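Local coordinates for protein dehydrogenase (Chromobacterium violaceum, PDB 3Q2I) that probably oxidises the 3'-hydroxyl of UDP-N-acetylglucosaminuronic acid with NAD, toward the bacterial sugar 2,3-diacetamido-2,3-dideoxy-D-mannuronic acid, at residues Q169-A174 with M189-H194; G176-G179 with F183-G186. All coordinates share one frame; numbering follows the deposited sequence.

Contact 1: Q169-A174 with M189-H194. With HP7 ((2S,3S,4R,5R,6R)-5-acetamido-6-[[[(2R,3S,4R,5R)-5-(2,4-dioxopyrimidin-1-yl)-3,4-dihydroxy-oxolan-2-yl]methoxy-hydroxy-phosphoryl]oxy-hydroxy-phosphoryl]oxy-3,4-dihydroxy-oxane-2-carboxylic acid), chain C.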
loop_
_atom_site.group_PDB
_atom_site.type_symbol
_atom_site.label_atom_id
_atom_site.label_comp_id
_atom_site.label_asym_id
_atom_site.label_seq_id
_atom_site.Cartn_x
_atom_site.Cartn_y
_atom_site.Cartn_z
ATOM N N GLN A 169 17.727 -23.427 -25.655
ATOM C CA GLN A 169 18.355 -23.823 -24.408
ATOM C C GLN A 169 19.893 -23.919 -24.504
ATOM O O GLN A 169 20.616 -23.623 -23.534
ATOM C CB GLN A 169 17.741 -25.108 -23.853
ATOM C CG GLN A 169 18.181 -25.508 -22.481
ATOM C CD GLN A 169 17.680 -24.527 -21.445
ATOM O OE1 GLN A 169 16.526 -24.066 -21.510
ATOM N NE2 GLN A 169 18.550 -24.156 -20.524
ATOM N N GLU A 170 20.403 -24.401 -25.634
ATOM C CA GLU A 170 21.844 -24.663 -25.725
ATOM C C GLU A 170 22.647 -23.356 -25.625
ATOM O O GLU A 170 23.779 -23.353 -25.138
ATOM C CB GLU A 170 22.197 -25.404 -27.031
ATOM C CG GLU A 170 21.816 -24.665 -28.301
ATOM C CD GLU A 170 22.591 -25.111 -29.538
ATOM O OE1 GLU A 170 22.429 -24.464 -30.604
ATOM O OE2 GLU A 170 23.350 -26.104 -29.447
ATOM N N TYR A 171 22.030 -22.224 -25.988
ATOM C CA TYR A 171 22.668 -20.911 -25.792
ATOM C C TYR A 171 22.962 -20.642 -24.314
ATOM O O TYR A 171 24.064 -20.221 -23.934
ATOM C CB TYR A 171 21.745 -19.835 -26.406
ATOM C CG TYR A 171 22.065 -18.434 -25.938
ATOM C CD1 TYR A 171 23.035 -17.666 -26.565
ATOM C CD2 TYR A 171 21.456 -17.900 -24.800
ATOM C CE1 TYR A 171 23.374 -16.400 -26.124
ATOM C CE2 TYR A 171 21.794 -16.649 -24.344
ATOM C CZ TYR A 171 22.723 -15.897 -25.006
ATOM O OH TYR A 171 23.044 -14.654 -24.547
ATOM N N TYR A 172 21.951 -20.811 -23.463
ATOM C CA TYR A 172 22.119 -20.614 -22.028
ATOM C C TYR A 172 23.003 -21.670 -21.373
ATOM O O TYR A 172 23.726 -21.381 -20.454
ATOM C CB TYR A 172 20.754 -20.610 -21.339
ATOM C CG TYR A 172 19.838 -19.550 -21.918
ATOM C CD1 TYR A 172 19.874 -18.237 -21.414
ATOM C CD2 TYR A 172 18.897 -19.841 -22.905
ATOM C CE1 TYR A 172 19.050 -17.273 -21.914
ATOM C CE2 TYR A 172 18.037 -18.861 -23.395
ATOM C CZ TYR A 172 18.142 -17.566 -22.890
ATOM O OH TYR A 172 17.266 -16.640 -23.387
ATOM N N ASP A 173 23.003 -22.895 -21.904
ATOM C CA ASP A 173 23.740 -23.969 -21.246
ATOM C C ASP A 173 25.234 -23.877 -21.579
ATOM O O ASP A 173 26.052 -24.580 -20.975
ATOM C CB ASP A 173 23.228 -25.320 -21.788
ATOM C CG ASP A 173 21.891 -25.732 -21.199
ATOM O OD1 ASP A 173 21.320 -24.998 -20.383
ATOM O OD2 ASP A 173 21.389 -26.810 -21.576
ATOM N N ALA A 174 25.582 -23.015 -22.521
ATOM C CA ALA A 174 26.988 -22.890 -22.964
ATOM C C ALA A 174 27.928 -22.575 -21.811
ATOM O O ALA A 174 29.087 -23.002 -21.801
ATOM C CB ALA A 174 27.106 -21.854 -24.067
ATOM N N MET A 189 18.113 -7.394 -19.861
ATOM C CA MET A 189 19.445 -6.922 -19.426
ATOM C C MET A 189 20.576 -7.451 -20.320
ATOM O O MET A 189 21.558 -6.710 -20.514
ATOM C CB MET A 189 19.674 -7.370 -17.993
ATOM C CG MET A 189 21.086 -7.101 -17.419
ATOM S SD MET A 189 21.187 -7.388 -15.652
ATOM C CE MET A 189 20.367 -5.929 -15.013
ATOM N N ASN A 190 20.399 -8.663 -20.816
ATOM C CA ASN A 190 21.391 -9.209 -21.768
ATOM C C ASN A 190 20.911 -8.948 -23.198
ATOM O O ASN A 190 21.316 -7.959 -23.813
ATOM C CB ASN A 190 21.653 -10.699 -21.548
ATOM C CG ASN A 190 22.652 -11.233 -22.587
ATOM O OD1 ASN A 190 22.713 -10.692 -23.675
ATOM N ND2 ASN A 190 23.492 -12.180 -22.220
ATOM N N GLN A 191 19.969 -9.740 -23.696
ATOM C CA GLN A 191 19.822 -9.821 -25.163
ATOM C C GLN A 191 19.378 -8.540 -25.829
ATOM O O GLN A 191 19.952 -8.079 -26.832
ATOM C CB GLN A 191 18.965 -11.024 -25.583
ATOM C CG GLN A 191 19.649 -12.363 -25.287
ATOM C CD GLN A 191 19.427 -12.829 -23.857
ATOM O OE1 GLN A 191 18.415 -12.515 -23.206
ATOM N NE2 GLN A 191 20.374 -13.572 -23.338
ATOM N N ALA A 192 18.387 -7.886 -25.225
ATOM C CA ALA A 192 17.859 -6.664 -25.794
ATOM C C ALA A 192 18.441 -5.366 -25.211
ATOM O O ALA A 192 17.831 -4.301 -25.355
ATOM C CB ALA A 192 16.319 -6.692 -25.651
ATOM N N SER A 193 19.569 -5.423 -24.494
ATOM C CA SER A 193 20.053 -4.251 -23.798
ATOM C C SER A 193 20.364 -3.068 -24.716
ATOM O O SER A 193 20.232 -1.939 -24.281
ATOM C CB SER A 193 21.229 -4.558 -22.864
ATOM O OG SER A 193 22.244 -5.114 -23.663
ATOM N N HIS A 194 20.750 -3.329 -25.954
ATOM C CA HIS A 194 21.034 -2.226 -26.890
ATOM C C HIS A 194 19.761 -1.511 -27.332
ATOM O O HIS A 194 19.817 -0.448 -27.940
ATOM C CB HIS A 194 21.830 -2.722 -28.125
ATOM C CG HIS A 194 23.215 -3.226 -27.830
ATOM N ND1 HIS A 194 24.226 -2.406 -27.382
ATOM C CD2 HIS A 194 23.792 -4.431 -28.049
ATOM C CE1 HIS A 194 25.340 -3.105 -27.237
ATOM N NE2 HIS A 194 25.105 -4.340 -27.641
HETATM N N1 HP7 C . 20.434 -17.394 -32.223
HETATM C C2 HP7 C . 19.504 -18.287 -32.562
HETATM O O2 HP7 C . 19.489 -19.408 -31.990
HETATM N N3 HP7 C . 18.608 -18.033 -33.520
HETATM C C4 HP7 C . 18.620 -16.855 -34.159
HETATM O O4 HP7 C . 17.795 -16.694 -35.090
HETATM C C5 HP7 C . 19.573 -15.889 -33.822
HETATM C C6 HP7 C . 20.494 -16.201 -32.831
HETATM P PA HP7 C . 23.815 -13.522 -32.547
HETATM P PB HP7 C . 24.967 -11.161 -31.532
HETATM O "O'P" HP7 C . 22.320 -13.036 -27.196
HETATM O "O'Q" HP7 C . 24.307 -13.001 -26.247
HETATM C "C1'" HP7 C . 23.196 -10.162 -29.876
HETATM O O1A HP7 C . 22.773 -12.984 -33.515
HETATM O O1B HP7 C . 24.325 -10.426 -32.686
HETATM C C1C HP7 C . 21.347 -17.721 -31.120
HETATM C "C2'" HP7 C . 23.046 -8.788 -29.200
HETATM N "N2'" HP7 C . 23.630 -7.735 -30.032
HETATM O O2A HP7 C . 25.151 -14.033 -33.013
HETATM O O2B HP7 C . 26.461 -11.396 -31.440
HETATM C C2C HP7 C . 22.610 -18.442 -31.573
HETATM O O2C HP7 C . 22.851 -19.422 -30.558
HETATM C "C3'" HP7 C . 23.717 -8.777 -27.833
HETATM O "O3'" HP7 C . 23.240 -7.587 -27.163
HETATM O O3A HP7 C . 24.111 -12.503 -31.343
HETATM O O3B HP7 C . 24.588 -10.357 -30.163
HETATM C C3C HP7 C . 23.682 -17.373 -31.449
HETATM O O3C HP7 C . 24.950 -17.954 -31.141
HETATM C "C4'" HP7 C . 23.309 -10.004 -27.001
HETATM O "O4'" HP7 C . 24.045 -10.110 -25.788
HETATM C C4C HP7 C . 23.208 -16.491 -30.298
HETATM O O4C HP7 C . 21.798 -16.483 -30.564
HETATM C "C5'" HP7 C . 23.702 -11.245 -27.827
HETATM O "O5'" HP7 C . 22.847 -11.209 -28.966
HETATM C C5C HP7 C . 23.730 -15.081 -30.468
HETATM O O5C HP7 C . 23.106 -14.666 -31.676
HETATM C "C6'" HP7 C . 23.448 -12.509 -27.041
HETATM C "C7'" HP7 C . 23.006 -6.673 -30.539
HETATM O "O7'" HP7 C . 21.841 -6.323 -30.306
HETATM C "C8'" HP7 C . 23.837 -5.825 -31.473
#
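In the UDP-sugar pocket of the C-terminal alpha/beta domain, Tyr171 of helix 169-173 points its phenol across at the side chains of Asn190 and Gln191, on helix 187-191, its OH 3.4 Å from Asn190 ND2. With CG anti to the backbone N (chi1 163°), the ring extends toward the sugar, and its OH donates a hydrogen bond of 2.7 Å to HP7 O'Q, a carboxylate oxygen lying at the ring's edge. A tyrosine suits this place because the ring spans the distance from helix to sugar and ends in a donor. Tyr172 packs against it: Tyr171 CD2 sits over the centre of the Tyr172 ring, 3.5 Å above its plane. On the facing side, Asn190 OD1 accepts a 2.6 Å hydrogen bond from HP7 O4', while CG of Gln191, its chain bent at chi2, packs 3.4 Å from HP7 O'P. The Gln191 backbone O accepts a weak 3.3 Å bond from HP7 O3'. His194 CD2 touches the same hydroxyl, and its NE2 is hydrogen-bonded to the cofactor's carboxamide oxygen, between the two ligands. Carboxylate, 4'-hydroxyl and 3'-hydroxyl each meet a different partner, consistent with recognition of a uronic acid in a fixed orientation.

Contact 2: G176-G179 with F183-G186. With NAI (1,4-dihydronicotinamide adenine dinucleotide), chain B.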
loop_
_atom_site.group_PDB
_atom_site.type_symbol
_atom_site.label_atom_id
_atom_site.label_comp_id
_atom_site.label_asym_id
_atom_site.label_seq_id
_atom_site.Cartn_x
_atom_site.Cartn_y
_atom_site.Cartn_z
ATOM N N GLY A 176 27.973 -21.569 -17.190
ATOM C CA GLY A 176 27.227 -21.608 -15.934
ATOM C C GLY A 176 26.668 -20.222 -15.629
ATOM O O GLY A 176 25.574 -20.112 -15.062
ATOM N N TRP A 177 27.419 -19.188 -15.980
ATOM C CA TRP A 177 27.035 -17.816 -15.666
ATOM C C TRP A 177 25.784 -17.412 -16.407
ATOM O O TRP A 177 25.070 -16.490 -15.962
ATOM C CB TRP A 177 28.195 -16.816 -15.965
ATOM C CG TRP A 177 28.479 -16.514 -17.409
ATOM C CD1 TRP A 177 29.390 -17.159 -18.231
ATOM C CD2 TRP A 177 27.972 -15.422 -18.168
ATOM N NE1 TRP A 177 29.434 -16.550 -19.449
ATOM C CE2 TRP A 177 28.615 -15.443 -19.426
ATOM C CE3 TRP A 177 27.071 -14.381 -17.887
ATOM C CZ2 TRP A 177 28.315 -14.534 -20.434
ATOM C CZ3 TRP A 177 26.778 -13.484 -18.888
ATOM C CH2 TRP A 177 27.421 -13.528 -20.144
ATOM N N ARG A 178 25.509 -18.012 -17.561
ATOM C CA ARG A 178 24.467 -17.490 -18.444
ATOM C C ARG A 178 23.111 -17.875 -17.847
ATOM O O ARG A 178 22.948 -18.967 -17.308
ATOM C CB ARG A 178 24.587 -18.108 -19.843
ATOM C CG ARG A 178 25.832 -17.560 -20.617
ATOM C CD ARG A 178 25.866 -18.284 -21.958
ATOM N NE ARG A 178 27.082 -17.919 -22.715
ATOM C CZ ARG A 178 27.292 -16.741 -23.291
ATOM N NH1 ARG A 178 28.441 -16.546 -23.978
ATOM N NH2 ARG A 178 26.425 -15.737 -23.173
ATOM N N GLY A 179 22.177 -16.931 -17.950
ATOM C CA GLY A 179 20.806 -17.188 -17.513
ATOM C C GLY A 179 20.587 -17.016 -16.029
ATOM O O GLY A 179 19.561 -17.445 -15.506
ATOM N N PHE A 183 24.863 -13.042 -12.548
ATOM C CA PHE A 183 25.920 -12.839 -13.560
ATOM C C PHE A 183 25.478 -12.374 -14.929
ATOM O O PHE A 183 26.293 -11.883 -15.737
ATOM C CB PHE A 183 26.841 -14.063 -13.673
ATOM C CG PHE A 183 27.541 -14.378 -12.384
ATOM C CD1 PHE A 183 28.569 -13.570 -11.904
ATOM C CD2 PHE A 183 27.086 -15.415 -11.582
ATOM C CE1 PHE A 183 29.195 -13.825 -10.673
ATOM C CE2 PHE A 183 27.684 -15.654 -10.343
ATOM C CZ PHE A 183 28.741 -14.867 -9.874
ATOM N N ASP A 184 24.187 -12.523 -15.243
ATOM C CA ASP A 184 23.691 -12.267 -16.574
ATOM C C ASP A 184 22.509 -11.293 -16.655
ATOM O O ASP A 184 22.544 -10.293 -17.384
ATOM C CB ASP A 184 23.344 -13.633 -17.231
ATOM C CG ASP A 184 23.343 -13.610 -18.756
ATOM O OD1 ASP A 184 23.697 -12.582 -19.360
ATOM O OD2 ASP A 184 22.908 -14.634 -19.356
ATOM N N GLY A 185 21.429 -11.626 -15.956
ATOM C CA GLY A 185 20.142 -10.998 -16.322
ATOM C C GLY A 185 19.520 -11.702 -17.491
ATOM O O GLY A 185 20.106 -12.641 -18.039
ATOM N N GLY A 186 18.320 -11.292 -17.906
ATOM C CA GLY A 186 17.593 -12.034 -18.954
ATOM C C GLY A 186 17.365 -11.224 -20.201
ATOM O O GLY A 186 18.243 -10.463 -20.656
HETATM P PA NAI B . 31.891 -16.057 -22.598
HETATM O O1A NAI B . 31.342 -17.021 -21.627
HETATM O O2A NAI B . 32.097 -16.504 -24.113
HETATM O O5B NAI B . 33.277 -15.444 -22.152
HETATM C C5B NAI B . 33.602 -15.864 -20.857
HETATM C C4B NAI B . 35.082 -15.588 -20.628
HETATM O O4B NAI B . 35.393 -15.024 -19.342
HETATM C C3B NAI B . 35.467 -17.068 -20.585
HETATM O O3B NAI B . 36.563 -17.332 -21.473
HETATM C C2B NAI B . 35.674 -17.379 -19.093
HETATM O O2B NAI B . 36.598 -18.427 -18.830
HETATM C C1B NAI B . 36.228 -16.000 -18.664
HETATM N N9A NAI B . 36.224 -15.789 -17.235
HETATM C C8A NAI B . 35.201 -16.076 -16.364
HETATM N N7A NAI B . 35.547 -15.677 -15.172
HETATM C C5A NAI B . 36.757 -15.024 -15.214
HETATM C C6A NAI B . 37.612 -14.418 -14.271
HETATM N N6A NAI B . 37.279 -14.317 -12.936
HETATM N N1A NAI B . 38.784 -13.916 -14.696
HETATM C C2A NAI B . 39.119 -14.017 -15.966
HETATM N N3A NAI B . 38.371 -14.578 -16.913
HETATM C C4A NAI B . 37.189 -15.115 -16.544
HETATM O O3 NAI B . 30.926 -14.790 -22.619
HETATM P PN NAI B . 30.794 -13.684 -23.691
HETATM O O1N NAI B . 29.625 -13.944 -24.599
HETATM O O2N NAI B . 32.115 -13.297 -24.399
HETATM O O5D NAI B . 30.145 -12.400 -22.929
HETATM C C5D NAI B . 31.174 -11.689 -22.281
HETATM C C4D NAI B . 30.693 -10.314 -21.827
HETATM O O4D NAI B . 30.456 -9.586 -23.044
HETATM C C3D NAI B . 29.303 -10.309 -21.128
HETATM O O3D NAI B . 29.325 -9.215 -20.208
HETATM C C2D NAI B . 28.328 -9.965 -22.261
HETATM O O2D NAI B . 27.191 -9.241 -21.796
HETATM C C1D NAI B . 29.161 -9.031 -23.186
HETATM N N1N NAI B . 28.714 -9.046 -24.561
HETATM C C2N NAI B . 28.492 -7.906 -25.180
HETATM C C3N NAI B . 27.986 -7.849 -26.484
HETATM C C7N NAI B . 27.774 -6.559 -27.178
HETATM O O7N NAI B . 26.983 -6.366 -28.083
HETATM N N7N NAI B . 28.498 -5.462 -26.807
HETATM C C4N NAI B . 27.625 -9.072 -27.083
HETATM C C5N NAI B . 27.976 -10.243 -26.434
HETATM C C6N NAI B . 28.509 -10.220 -25.170
HETATM O O HOH W 1 23.923 -15.350 -21.825
#
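The six-membered ring of Trp177 meets the carboxylate of Asp184 obliquely, CZ3 lying 3.2 Å from OD1 with ring and carboxylate planes 62° apart. Both residues belong to an irregular loop of the C-terminal domain that folds back on itself beside the diphosphate of the dinucleotide bound to the Rossmann domain. Because the indole CG sits between the backbone N and the carbonyl carbon (chi1 74°), the ring is brought up to the 183-186 backbone, Trp177 CE3 3.4 Å from Phe183 O. Its pyrrole edge meets the cofactor: NE1 donates to NAI O1A, in the ring plane, at 2.9 Å. Tryptophan therefore supplies both a broad packing surface and an N-H donor for a phosphate oxygen. Arg178 runs alongside, its CG over the centre of the indole and its guanidinium face covered near the rim by Trp177 CZ2. Held flat in this way, it directs NH1 to the other phosphate, 2.9 Å from NAI O1N; a basic side chain fits a place next to two phosphates. The loop turns at glycines: Gly179 and Gly185 both have positive phi, and at Gly185 a beta carbon would also collide with the carbonyl O of Asp184. Phe183 adds an apolar contact through its CB to that of Trp177, and packs on Arg326 of the second subunit. Asp184 OD2 closes the turn, accepting the Gly179 N-H through its anti lone pair at 2.8 Å and 167°, and receives a second bond from water 1, which in turn accepts from Arg178 NH2 at 2.9 Å.

How the contacts relate
Past strand 156-164 the chain enters helix 169-173, the first side of contact 1, and then the irregular loop in which contact 2 joins 176-179 to 183-186 across three residues. It continues into helices 187-191 and 193-203, where 189-194 completes contact 1. Contact 2 is thus nested in the wider loop closed by contact 1, their centres about 7 Å apart. The two are linked directly by a probable hydrogen bond from Asn190 ND2 to Asp184 OD1, 2.9 Å, and Arg178 packs on the backbone carbonyls of Tyr171 and Tyr172. One compact chain segment of the C-terminal domain thereby joins the nucleotide-sugar pocket to the cofactor diphosphate.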